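Local atomic coordinates of M32 carboxypeptidase (Pyrococcus furiosus, PDB entry 1KA2), a protein that removes amino acids one after another from the C-terminus of peptides, as a cobalt-dependent, broad-specificity metallocarboxypeptidase of family M32 that forms a homodimer. Residues L220-F225 and T267-F271; M212-N216 and F260-I264. All coordinates share one frame; numbering follows the deposited sequence.

Interaction 1: residues L220-F225 and T267-F271; sequences LQKFGF and TVHEF. With MG (magnesium ion), chain B.
Thr267 meets Leu220 where the HEXXH helix 261-278 of this M32 metallopeptidase packs on the C-terminal turn of helix 209-223. The methyl CG2 of Thr267 lies 3.8 Å from Leu220 CD1, while its OG1 is turned to the carbonyl of Thr263, one turn back. Val268 follows with CG1, which comes in at the edge of the Phe223 ring, 3.8 Å from CE2. His269 and Glu270 lie on the far side of the helix: His269 NE2 binds the magnesium ion at 2.3 Å, and metal-bound water 1 donates a hydrogen bond to Glu270 OE2 (2.6 Å). Glu270 is the predicted proton donor/acceptor; His273 and Glu299 complete the protein ligands.

Phe271 returns to the interface. With CG anti to the backbone N (chi1 165°), its ring reaches into an aromatic cluster with Phe223 and Phe225. Phe223 lies over one face, its CB 4.0 Å from the ring centroid in a CH-pi contact, and the two rings are oblique, their planes inclined at 40°. Phe225 comes to the edge of the same ring, and Leu220 CD2 approaches obliquely. With an alanine here the ring is gone, and Phe223 and Phe225 would probably lose their shared partner, opening a gap between the helices. Phe225 is brought to this edge by a Schellman motif with Gly224 at positive phi (83°): Phe225 N bonds to Leu220 O, and Phe225 CD1 lies 3.6 Å from Phe271 CD1.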
loop_
_atom_site.group_PDB
_atom_site.type_symbol
_atom_site.label_atom_id
_atom_site.label_comp_id
_atom_site.label_asym_id
_atom_site.label_seq_id
_atom_site.Cartn_x
_atom_site.Cartn_y
_atom_site.Cartn_z
ATOM N N LEU A 220 0.565 7.944 -22.300
ATOM C CA LEU A 220 1.359 6.912 -21.651
ATOM C C LEU A 220 1.396 5.611 -22.465
ATOM O O LEU A 220 2.421 4.933 -22.493
ATOM C CB LEU A 220 0.859 6.666 -20.228
ATOM C CG LEU A 220 1.203 7.807 -19.254
ATOM C CD1 LEU A 220 0.638 7.492 -17.879
ATOM C CD2 LEU A 220 2.721 7.994 -19.173
ATOM N N GLN A 221 0.300 5.266 -23.138
ATOM C CA GLN A 221 0.293 4.051 -23.958
ATOM C C GLN A 221 1.165 4.290 -25.195
ATOM O O GLN A 221 1.792 3.363 -25.714
ATOM C CB GLN A 221 -1.129 3.692 -24.381
ATOM C CG GLN A 221 -2.124 3.737 -23.233
ATOM C CD GLN A 221 -3.527 3.279 -23.632
ATOM O OE1 GLN A 221 -3.935 2.174 -23.291
ATOM N NE2 GLN A 221 -4.259 4.114 -24.354
ATOM N N LYS A 222 1.219 5.535 -25.659
ATOM C CA LYS A 222 2.048 5.853 -26.809
ATOM C C LYS A 222 3.512 5.715 -26.434
ATOM O O LYS A 222 4.343 5.381 -27.278
ATOM C CB LYS A 222 1.753 7.264 -27.316
ATOM C CG LYS A 222 0.494 7.333 -28.149
ATOM C CD LYS A 222 0.584 6.370 -29.326
ATOM C CE LYS A 222 -0.753 6.244 -30.033
ATOM N NZ LYS A 222 -0.693 5.256 -31.148
ATOM N N PHE A 223 3.817 5.971 -25.164
ATOM C CA PHE A 223 5.185 5.851 -24.652
ATOM C C PHE A 223 5.514 4.392 -24.337
ATOM O O PHE A 223 6.676 4.044 -24.107
ATOM C CB PHE A 223 5.367 6.659 -23.357
ATOM C CG PHE A 223 5.453 8.154 -23.554
ATOM C CD1 PHE A 223 5.603 8.711 -24.822
ATOM C CD2 PHE A 223 5.427 9.008 -22.447
ATOM C CE1 PHE A 223 5.729 10.089 -24.982
ATOM C CE2 PHE A 223 5.555 10.389 -22.597
ATOM C CZ PHE A 223 5.706 10.931 -23.864
ATOM N N GLY A 224 4.493 3.543 -24.302
ATOM C CA GLY A 224 4.734 2.148 -23.980
ATOM C C GLY A 224 4.809 1.910 -22.477
ATOM O O GLY A 224 5.379 0.913 -22.022
ATOM N N PHE A 225 4.242 2.837 -21.705
ATOM C CA PHE A 225 4.213 2.728 -20.246
ATOM C C PHE A 225 3.419 1.441 -19.982
ATOM O O PHE A 225 2.252 1.337 -20.357
ATOM C CB PHE A 225 3.514 3.960 -19.659
ATOM C CG PHE A 225 3.694 4.119 -18.171
ATOM C CD1 PHE A 225 4.959 4.057 -17.602
ATOM C CD2 PHE A 225 2.604 4.373 -17.352
ATOM C CE1 PHE A 225 5.144 4.251 -16.236
ATOM C CE2 PHE A 225 2.774 4.570 -15.984
ATOM C CZ PHE A 225 4.055 4.510 -15.426
ATOM N N THR A 267 2.790 14.505 -16.117
ATOM C CA THR A 267 2.713 13.055 -16.279
ATOM C C THR A 267 3.952 12.566 -17.051
ATOM O O THR A 267 4.581 11.558 -16.691
ATOM C CB THR A 267 1.426 12.642 -17.042
ATOM O OG1 THR A 267 0.270 13.144 -16.352
ATOM C CG2 THR A 267 1.315 11.127 -17.121
ATOM N N VAL A 268 4.297 13.309 -18.101
ATOM C CA VAL A 268 5.452 12.999 -18.938
ATOM C C VAL A 268 6.710 13.088 -18.077
ATOM O O VAL A 268 7.571 12.201 -18.115
ATOM C CB VAL A 268 5.551 13.989 -20.116
ATOM C CG1 VAL A 268 6.715 13.616 -21.033
ATOM C CG2 VAL A 268 4.251 13.991 -20.888
ATOM N N HIS A 269 6.801 14.159 -17.293
ATOM C CA HIS A 269 7.940 14.367 -16.388
ATOM C C HIS A 269 8.101 13.111 -15.535
ATOM O O HIS A 269 9.153 12.476 -15.543
ATOM C CB HIS A 269 7.682 15.574 -15.472
ATOM C CG HIS A 269 8.796 15.861 -14.508
ATOM N ND1 HIS A 269 9.893 16.627 -14.844
ATOM C CD2 HIS A 269 8.970 15.504 -13.211
ATOM C CE1 HIS A 269 10.689 16.736 -13.794
ATOM N NE2 HIS A 269 10.153 16.064 -12.790
ATOM N N GLU A 270 7.050 12.740 -14.806
ATOM C CA GLU A 270 7.125 11.553 -13.967
ATOM C C GLU A 270 7.410 10.294 -14.784
ATOM O O GLU A 270 8.105 9.403 -14.319
ATOM C CB GLU A 270 5.840 11.378 -13.148
ATOM C CG GLU A 270 5.554 12.514 -12.136
ATOM C CD GLU A 270 6.782 12.953 -11.325
ATOM O OE1 GLU A 270 7.514 12.090 -10.791
ATOM O OE2 GLU A 270 6.998 14.175 -11.216
ATOM N N PHE A 271 6.879 10.208 -16.001
ATOM C CA PHE A 271 7.153 9.032 -16.827
ATOM C C PHE A 271 8.666 8.882 -16.994
ATOM O O PHE A 271 9.204 7.764 -16.969
ATOM C CB PHE A 271 6.507 9.171 -18.213
ATOM C CG PHE A 271 7.026 8.180 -19.220
ATOM C CD1 PHE A 271 6.571 6.865 -19.225
ATOM C CD2 PHE A 271 8.025 8.547 -20.121
ATOM C CE1 PHE A 271 7.106 5.922 -20.107
ATOM C CE2 PHE A 271 8.570 7.616 -21.009
ATOM C CZ PHE A 271 8.108 6.296 -21.000
HETATM MG MG MG B . 11.086 15.083 -10.900
HETATM O O HOH W 1 9.176 14.646 -9.912
HETATM O O HOH W 2 11.841 14.895 -8.881
HETATM O O HOH W 3 10.951 17.211 -10.250
#

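Interaction 2: residues M212-N216 and F260-I264; sequences MERVN and FRRTI
Met212 reaches across from helix 209-223 to residues 260-264, at the start of helix 261-278, and three side chains of that segment receive its terminal methyl. Bends at chi2 and chi3 fold the thioether so that CE is set among Phe260, Thr263 and Ile264. CE lies 3.7 Å from Phe260 CB and equally near the Thr263 methyl CG2, but only 3.4 Å from Ile264 CG1, tighter than normal carbon-carbon contact. The sulfur also makes a Met-aromatic contact with Phe260, in which SD lies oblique to the ring.

Asn216, one turn further along, supplies the polar part of the contact. Its ND2 donates to Thr263 OG1 at 2.9 Å, with an N-H...O angle of 148°. The hydroxyl oxygen is only 8° out of the amide plane, so it lies nearly in that plane, though the bond is bent rather than straight. The other amide branch, OD1, lies 3.5 Å from Ile264 CA, beside the backbone of the facing helix.

Thr263 is shared between the two residues. Its OG1 is anti to the backbone N (chi1 -172°), which presents the hydroxyl to Asn216 and the methyl to Met212. This buried hydroxyl has further hydrogen-bond partners in Arg254 O and Thr253 OG1, tying the helix start to the end of strand 248-253.

Val215 adds a looser contact with Ile264, and Leu323 of helix 313-326 touches both. An apolar patch of Met212, Val215, Phe260 and Ile264 thus lies beside one amide-hydroxyl bond, in a helix-helix interface at the N-terminal end of the helix that carries the HEXXH motif.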
loop_
_atom_site.group_PDB
_atom_site.type_symbol
_atom_site.label_atom_id
_atom_site.label_comp_id
_atom_site.label_asym_id
_atom_site.label_seq_id
_atom_site.Cartn_x
_atom_site.Cartn_y
_atom_site.Cartn_z
ATOM N N MET A 212 -9.026 14.993 -19.546
ATOM C CA MET A 212 -7.573 14.934 -19.530
ATOM C C MET A 212 -7.020 13.580 -19.142
ATOM O O MET A 212 -5.918 13.223 -19.561
ATOM C CB MET A 212 -6.993 16.011 -18.606
ATOM C CG MET A 212 -7.090 17.406 -19.196
ATOM S SD MET A 212 -6.564 17.399 -20.922
ATOM C CE MET A 212 -4.812 17.160 -20.729
ATOM N N GLU A 213 -7.765 12.817 -18.347
ATOM C CA GLU A 213 -7.254 11.508 -17.978
ATOM C C GLU A 213 -7.273 10.604 -19.211
ATOM O O GLU A 213 -6.509 9.644 -19.300
ATOM C CB GLU A 213 -8.020 10.903 -16.773
ATOM C CG GLU A 213 -9.468 10.527 -16.953
ATOM C CD GLU A 213 -10.113 10.135 -15.626
ATOM O OE1 GLU A 213 -11.231 9.583 -15.629
ATOM O OE2 GLU A 213 -9.505 10.388 -14.571
ATOM N N ARG A 214 -8.122 10.941 -20.179
ATOM C CA ARG A 214 -8.184 10.184 -21.424
ATOM C C ARG A 214 -6.945 10.559 -22.247
ATOM O O ARG A 214 -6.343 9.714 -22.914
ATOM C CB ARG A 214 -9.460 10.521 -22.216
ATOM C CG ARG A 214 -10.741 9.865 -21.689
ATOM C CD ARG A 214 -11.849 9.851 -22.751
ATOM N NE ARG A 214 -12.707 11.034 -22.735
ATOM C CZ ARG A 214 -13.671 11.246 -21.843
ATOM N NH1 ARG A 214 -13.901 10.354 -20.890
ATOM N NH2 ARG A 214 -14.411 12.343 -21.906
ATOM N N VAL A 215 -6.564 11.834 -22.195
ATOM C CA VAL A 215 -5.394 12.302 -22.930
ATOM C C VAL A 215 -4.116 11.750 -22.294
ATOM O O VAL A 215 -3.255 11.215 -22.995
ATOM C CB VAL A 215 -5.344 13.852 -22.973
ATOM C CG1 VAL A 215 -4.004 14.321 -23.490
ATOM C CG2 VAL A 215 -6.446 14.382 -23.897
ATOM N N ASN A 216 -3.984 11.875 -20.973
ATOM C CA ASN A 216 -2.797 11.346 -20.302
ATOM C C ASN A 216 -2.652 9.841 -20.564
ATOM O O ASN A 216 -1.563 9.372 -20.893
ATOM C CB ASN A 216 -2.840 11.603 -18.783
ATOM C CG ASN A 216 -2.527 13.055 -18.421
ATOM O OD1 ASN A 216 -1.823 13.751 -19.159
ATOM N ND2 ASN A 216 -3.037 13.512 -17.274
ATOM N N PHE A 260 -4.536 22.784 -18.955
ATOM C CA PHE A 260 -4.208 21.385 -19.230
ATOM C C PHE A 260 -2.751 21.014 -19.477
ATOM O O PHE A 260 -2.393 19.832 -19.409
ATOM C CB PHE A 260 -5.098 20.838 -20.365
ATOM C CG PHE A 260 -4.623 21.165 -21.763
ATOM C CD1 PHE A 260 -3.604 20.426 -22.365
ATOM C CD2 PHE A 260 -5.252 22.159 -22.508
ATOM C CE1 PHE A 260 -3.228 20.668 -23.684
ATOM C CE2 PHE A 260 -4.879 22.408 -23.834
ATOM C CZ PHE A 260 -3.867 21.659 -24.421
ATOM N N ARG A 261 -1.909 22.005 -19.746
ATOM C CA ARG A 261 -0.492 21.750 -19.983
ATOM C C ARG A 261 0.127 21.106 -18.741
ATOM O O ARG A 261 0.995 20.239 -18.836
ATOM C CB ARG A 261 0.234 23.071 -20.283
ATOM C CG ARG A 261 0.288 24.010 -19.073
ATOM C CD ARG A 261 0.654 25.441 -19.430
ATOM N NE ARG A 261 1.857 25.516 -20.248
ATOM C CZ ARG A 261 2.947 26.202 -19.916
ATOM N NH1 ARG A 261 2.985 26.876 -18.767
ATOM N NH2 ARG A 261 3.995 26.216 -20.739
ATOM N N ARG A 262 -0.327 21.546 -17.575
ATOM C CA ARG A 262 0.197 21.059 -16.306
ATOM C C ARG A 262 0.147 19.548 -16.107
ATOM O O ARG A 262 1.167 18.909 -15.866
ATOM C CB ARG A 262 -0.542 21.717 -15.141
ATOM C CG ARG A 262 -0.353 23.205 -15.006
ATOM C CD ARG A 262 -1.367 23.733 -13.998
ATOM N NE ARG A 262 -1.341 25.187 -13.880
ATOM C CZ ARG A 262 -0.407 25.865 -13.228
ATOM N NH1 ARG A 262 0.583 25.211 -12.631
ATOM N NH2 ARG A 262 -0.466 27.192 -13.178
ATOM N N THR A 263 -1.048 18.982 -16.190
ATOM C CA THR A 263 -1.191 17.559 -15.977
ATOM C C THR A 263 -0.455 16.760 -17.039
ATOM O O THR A 263 0.117 15.713 -16.745
ATOM C CB THR A 263 -2.685 17.144 -15.927
ATOM O OG1 THR A 263 -2.771 15.770 -15.536
ATOM C CG2 THR A 263 -3.362 17.335 -17.288
ATOM N N ILE A 264 -0.442 17.263 -18.267
ATOM C CA ILE A 264 0.244 16.560 -19.349
ATOM C C ILE A 264 1.755 16.482 -19.144
ATOM O O ILE A 264 2.318 15.391 -19.072
ATOM C CB ILE A 264 -0.012 17.222 -20.734
ATOM C CG1 ILE A 264 -1.455 16.968 -21.186
ATOM C CG2 ILE A 264 0.994 16.684 -21.766
ATOM C CD1 ILE A 264 -1.769 17.495 -22.584
#

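In the fold
Interactions 1 and 2 join the same two helices, 209-223 and 261-278, and their centres are 11 Å apart. Both helices run from interaction 2 to interaction 1, so they pack in a broadly parallel sense. The contacts meet in simple packing where Thr267 OG1 lies 3.5 Å from Asn216 ND2. Interaction 1 contains the metal ligand His269, whereas interaction 2 is further off: Ile264 and His269 are about 9 Å apart between nearest side-chain atoms, and Thr263 and Glu270 about 10 Å apart, again between nearest side-chain atoms. Together they pack the HEXXH helix on helix 209-223 both before and within the motif.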